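Local atomic coordinates of N5-Carboxyaminoimidazole ribonucleotide synthetase (Staphylococcus aureus subsp. aureus, PDB entry 3ORQ), a protein that catalyses the ATP-dependent conversion of 5-aminoimidazole ribonucleotide and bicarbonate to N5-carboxyaminoimidazole ribonucleotide in purine biosynthesis. Residues 199-211 against 293-307. Numbering follows the deposited sequence.
Sequences VTRGNNNQITFFP and THILAVTGQSLPNSI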
# COMPACT_ATOMS: atom_id res chain seq x y z
N VAL A 199 3.83 -3.36 -18.29
CA VAL A 199 2.77 -4.18 -18.85
C VAL A 199 2.49 -5.34 -17.92
O VAL A 199 3.39 -5.81 -17.20
CB VAL A 199 3.18 -4.78 -20.26
CG1 VAL A 199 2.05 -5.59 -20.89
CG2 VAL A 199 3.68 -3.73 -21.23
N THR A 200 1.26 -5.83 -17.93
CA THR A 200 0.99 -7.04 -17.16
C THR A 200 0.22 -8.01 -18.03
O THR A 200 -0.76 -7.63 -18.68
CB THR A 200 0.17 -6.78 -15.85
OG1 THR A 200 0.84 -5.81 -15.02
CG2 THR A 200 0.07 -8.10 -15.04
N ARG A 201 0.64 -9.25 -18.01
CA ARG A 201 -0.04 -10.28 -18.83
C ARG A 201 -0.50 -11.35 -17.89
O ARG A 201 0.23 -11.73 -16.98
CB ARG A 201 0.94 -10.87 -19.84
CG ARG A 201 0.53 -10.56 -21.27
CD ARG A 201 1.36 -11.40 -22.27
NE ARG A 201 0.50 -12.31 -22.97
CZ ARG A 201 0.52 -13.63 -22.88
NH1 ARG A 201 1.40 -14.26 -22.11
NH2 ARG A 201 -0.38 -14.32 -23.59
N GLY A 202 -1.72 -11.82 -18.06
CA GLY A 202 -2.24 -12.80 -17.12
C GLY A 202 -2.92 -13.95 -17.83
O GLY A 202 -2.69 -14.22 -19.01
N ASN A 203 -3.77 -14.63 -17.09
CA ASN A 203 -4.53 -15.76 -17.56
C ASN A 203 -5.28 -15.55 -18.86
O ASN A 203 -5.76 -14.46 -19.15
CB ASN A 203 -5.56 -16.10 -16.48
CG ASN A 203 -5.48 -17.51 -16.06
OD1 ASN A 203 -4.85 -18.33 -16.73
ND2 ASN A 203 -6.10 -17.83 -14.92
N ASN A 204 -5.39 -16.61 -19.64
CA ASN A 204 -6.13 -16.59 -20.90
C ASN A 204 -5.84 -15.36 -21.77
O ASN A 204 -6.77 -14.65 -22.22
CB ASN A 204 -7.63 -16.72 -20.63
CG ASN A 204 -8.42 -17.14 -21.87
OD1 ASN A 204 -7.95 -17.90 -22.73
ND2 ASN A 204 -9.65 -16.64 -21.97
N ASN A 205 -4.55 -15.08 -21.95
CA ASN A 205 -4.11 -13.99 -22.83
C ASN A 205 -4.46 -12.56 -22.39
O ASN A 205 -4.29 -11.62 -23.17
CB ASN A 205 -4.63 -14.22 -24.28
CG ASN A 205 -3.71 -13.59 -25.34
OD1 ASN A 205 -2.47 -13.58 -25.20
ND2 ASN A 205 -4.33 -13.03 -26.40
N GLN A 206 -4.96 -12.37 -21.17
CA GLN A 206 -5.21 -11.03 -20.72
C GLN A 206 -3.94 -10.16 -20.68
O GLN A 206 -2.85 -10.64 -20.34
CB GLN A 206 -5.78 -11.08 -19.35
CG GLN A 206 -7.15 -11.62 -19.25
CD GLN A 206 -7.57 -11.60 -17.77
OE1 GLN A 206 -8.17 -10.63 -17.30
NE2 GLN A 206 -7.20 -12.65 -17.04
N ILE A 207 -4.08 -8.88 -21.01
CA ILE A 207 -2.98 -7.93 -20.99
C ILE A 207 -3.45 -6.51 -20.61
O ILE A 207 -4.56 -6.13 -20.93
CB ILE A 207 -2.19 -7.93 -22.31
CG1 ILE A 207 -0.99 -7.00 -22.20
CG2 ILE A 207 -3.08 -7.54 -23.51
CD1 ILE A 207 0.04 -7.15 -23.36
N THR A 208 -2.61 -5.76 -19.90
CA THR A 208 -2.92 -4.40 -19.45
C THR A 208 -1.66 -3.55 -19.51
O THR A 208 -0.58 -4.03 -19.26
CB THR A 208 -3.40 -4.39 -17.99
OG1 THR A 208 -4.20 -5.55 -17.79
CG2 THR A 208 -4.28 -3.15 -17.69
N PHE A 209 -1.84 -2.28 -19.85
CA PHE A 209 -0.74 -1.36 -20.02
C PHE A 209 -0.89 -0.20 -19.04
O PHE A 209 -1.96 0.42 -18.96
CB PHE A 209 -0.73 -0.79 -21.45
CG PHE A 209 -0.47 -1.80 -22.51
CD1 PHE A 209 -1.52 -2.46 -23.14
CD2 PHE A 209 0.84 -2.06 -22.94
CE1 PHE A 209 -1.28 -3.40 -24.18
CE2 PHE A 209 1.10 -3.01 -23.97
CZ PHE A 209 0.03 -3.66 -24.59
N PHE A 210 0.17 0.10 -18.30
CA PHE A 210 0.26 1.29 -17.50
C PHE A 210 0.55 2.49 -18.40
O PHE A 210 0.97 2.32 -19.54
CB PHE A 210 1.39 1.11 -16.43
CG PHE A 210 0.98 0.17 -15.31
CD1 PHE A 210 0.96 -1.21 -15.53
CD2 PHE A 210 0.55 0.67 -14.07
CE1 PHE A 210 0.52 -2.08 -14.50
CE2 PHE A 210 0.09 -0.20 -13.05
CZ PHE A 210 0.09 -1.56 -13.26
N PRO A 211 0.30 3.71 -17.90
CA PRO A 211 0.67 4.93 -18.66
C PRO A 211 2.16 4.94 -19.03
O PRO A 211 3.01 4.57 -18.23
CB PRO A 211 0.38 6.07 -17.66
CG PRO A 211 -0.29 5.40 -16.39
CD PRO A 211 -0.65 4.00 -16.79
N THR A 293 -1.13 -5.62 -9.92
CA THR A 293 -1.40 -6.41 -11.12
C THR A 293 -0.42 -7.62 -11.22
O THR A 293 -0.76 -8.65 -11.74
CB THR A 293 -1.35 -5.56 -12.39
OG1 THR A 293 -0.08 -4.90 -12.46
CG2 THR A 293 -2.43 -4.50 -12.37
N HIS A 294 0.78 -7.51 -10.69
CA HIS A 294 1.68 -8.64 -10.75
C HIS A 294 1.09 -9.82 -10.00
O HIS A 294 1.08 -10.96 -10.50
CB HIS A 294 3.06 -8.30 -10.17
CG HIS A 294 4.08 -9.37 -10.40
ND1 HIS A 294 4.74 -9.52 -11.60
CD2 HIS A 294 4.56 -10.35 -9.60
CE1 HIS A 294 5.60 -10.51 -11.52
NE2 HIS A 294 5.50 -11.06 -10.33
N ILE A 295 0.56 -9.56 -8.80
CA ILE A 295 -0.04 -10.61 -7.96
C ILE A 295 -1.32 -11.14 -8.60
O ILE A 295 -1.61 -12.36 -8.57
CB ILE A 295 -0.40 -10.05 -6.57
CG1 ILE A 295 0.85 -9.47 -5.90
CG2 ILE A 295 -1.05 -11.17 -5.69
CD1 ILE A 295 2.10 -10.44 -5.88
N LEU A 296 -2.12 -10.23 -9.14
CA LEU A 296 -3.36 -10.64 -9.80
C LEU A 296 -3.04 -11.64 -10.91
O LEU A 296 -3.68 -12.69 -11.00
CB LEU A 296 -4.12 -9.42 -10.37
CG LEU A 296 -4.89 -8.53 -9.38
CD1 LEU A 296 -5.41 -7.34 -10.15
CD2 LEU A 296 -6.04 -9.32 -8.64
N ALA A 297 -2.06 -11.28 -11.73
CA ALA A 297 -1.63 -12.06 -12.89
C ALA A 297 -1.14 -13.44 -12.49
O ALA A 297 -1.63 -14.47 -12.93
CB ALA A 297 -0.51 -11.31 -13.59
N VAL A 298 -0.18 -13.43 -11.60
CA VAL A 298 0.52 -14.63 -11.20
C VAL A 298 -0.40 -15.59 -10.46
O VAL A 298 -0.21 -16.82 -10.53
CB VAL A 298 1.76 -14.11 -10.41
CG1 VAL A 298 1.87 -14.60 -8.98
CG2 VAL A 298 2.99 -14.13 -11.29
N THR A 299 -1.41 -15.06 -9.75
CA THR A 299 -2.36 -15.93 -9.03
C THR A 299 -3.53 -16.30 -9.95
O THR A 299 -4.48 -16.98 -9.53
CB THR A 299 -2.91 -15.28 -7.73
OG1 THR A 299 -3.57 -14.02 -8.04
CG2 THR A 299 -1.75 -15.02 -6.70
N GLY A 300 -3.44 -15.85 -11.21
CA GLY A 300 -4.38 -16.29 -12.26
C GLY A 300 -5.74 -15.57 -12.21
O GLY A 300 -6.71 -16.11 -12.73
N GLN A 301 -5.81 -14.38 -11.59
CA GLN A 301 -7.05 -13.60 -11.52
C GLN A 301 -7.24 -12.79 -12.80
O GLN A 301 -6.32 -12.62 -13.58
CB GLN A 301 -7.02 -12.63 -10.33
CG GLN A 301 -6.54 -13.23 -8.95
CD GLN A 301 -7.44 -14.27 -8.47
OE1 GLN A 301 -8.60 -14.01 -8.14
NE2 GLN A 301 -6.95 -15.50 -8.43
N SER A 302 -8.44 -12.26 -12.99
CA SER A 302 -8.65 -11.26 -14.06
C SER A 302 -7.90 -9.98 -13.77
O SER A 302 -7.74 -9.60 -12.58
CB SER A 302 -10.13 -10.94 -14.26
OG SER A 302 -10.82 -12.13 -14.62
N LEU A 303 -7.42 -9.34 -14.86
CA LEU A 303 -6.65 -8.10 -14.77
C LEU A 303 -7.60 -7.01 -15.16
O LEU A 303 -8.50 -7.24 -15.93
CB LEU A 303 -5.48 -8.09 -15.79
CG LEU A 303 -4.38 -9.11 -15.48
CD1 LEU A 303 -3.26 -9.13 -16.51
CD2 LEU A 303 -3.81 -8.78 -14.12
N PRO A 304 -7.41 -5.78 -14.63
CA PRO A 304 -8.26 -4.70 -15.13
C PRO A 304 -7.93 -4.47 -16.59
O PRO A 304 -6.77 -4.65 -16.98
CB PRO A 304 -7.83 -3.52 -14.30
CG PRO A 304 -6.37 -3.89 -13.88
CD PRO A 304 -6.47 -5.34 -13.60
N ASN A 305 -8.91 -4.07 -17.39
CA ASN A 305 -8.69 -3.83 -18.81
C ASN A 305 -7.86 -2.60 -19.07
O ASN A 305 -7.12 -2.56 -20.05
CB ASN A 305 -10.03 -3.75 -19.56
CG ASN A 305 -10.77 -5.09 -19.58
OD1 ASN A 305 -11.98 -5.15 -19.38
ND2 ASN A 305 -10.02 -6.19 -19.78
N SER A 306 -7.99 -1.60 -18.22
CA SER A 306 -7.13 -0.43 -18.36
C SER A 306 -6.64 0.06 -17.02
O SER A 306 -7.21 -0.28 -15.99
CB SER A 306 -7.84 0.70 -19.13
OG SER A 306 -8.81 1.30 -18.30
N ILE A 307 -5.58 0.85 -17.03
CA ILE A 307 -5.09 1.49 -15.83
C ILE A 307 -5.29 3.00 -15.91
O ILE A 307 -5.04 3.61 -16.96
CB ILE A 307 -3.63 1.11 -15.56
CG1 ILE A 307 -3.59 -0.38 -15.17
CG2 ILE A 307 -3.08 1.90 -14.37
CD1 ILE A 307 -2.53 -1.07 -15.87
O HOH W 1 -4.03 -13.99 -14.41
O HOH W 2 -4.44 -1.40 -21.12
O HOH W 3 -4.30 1.16 -19.89
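Gln206 meets Leu303 where a beta-hairpin in the antiparallel sheet of the ATP-grasp fold faces segment 293-307, in which the end of helix 290-298 passes through a Schellman motif at Gly300 into an extended chain running beside strand 207-218. The CB of Gln206, at the hairpin end, points toward that chain; CB and CG, with CG anti to the carbonyl carbon (chi1 -70°), carry the extended side chain across, and contacts begin at CD, near Ser302 CA. The two ends of the amide bond differently: OE1 accepts from Leu303 N at 2.9 Å, an almost straight bond whose donor stands above the carbonyl plane, while NE2 donates back to Asn203 O, which lies in the amide plane. Both ends are thus engaged, which fixes the amide's flip. Asn203 ND2 in turn donates to Gly300 O, and a water accepts from Asn203 N and donates to Ala297 O and Gln301 O. Leu303 CD1 lies 3.5 Å from Gly202 N, and Ala297 CB meets Thr200 CG2. Thr200 OG1 is hydrogen-bonded to Thr293 OG1 at 2.9 Å and also to Thr253 OG1 on the adjoining strand 252-261. Ser302 and Pro304 also pack on the second subunit, against Glu332 and Pro334 of that chain. Thr208 OG1 donates nearly along the C=O axis to Pro304 O (2.8 Å). Farther on, Ile307 CD1 presses tightly on Thr208 CG2 (3.3 Å) and lies over the centre of one face of the Phe210 ring in a CH-pi contact, 3.5 Å from the centroid, while Thr293 OG1 sits at the ring edge, 3.4 Å from Phe210 CZ.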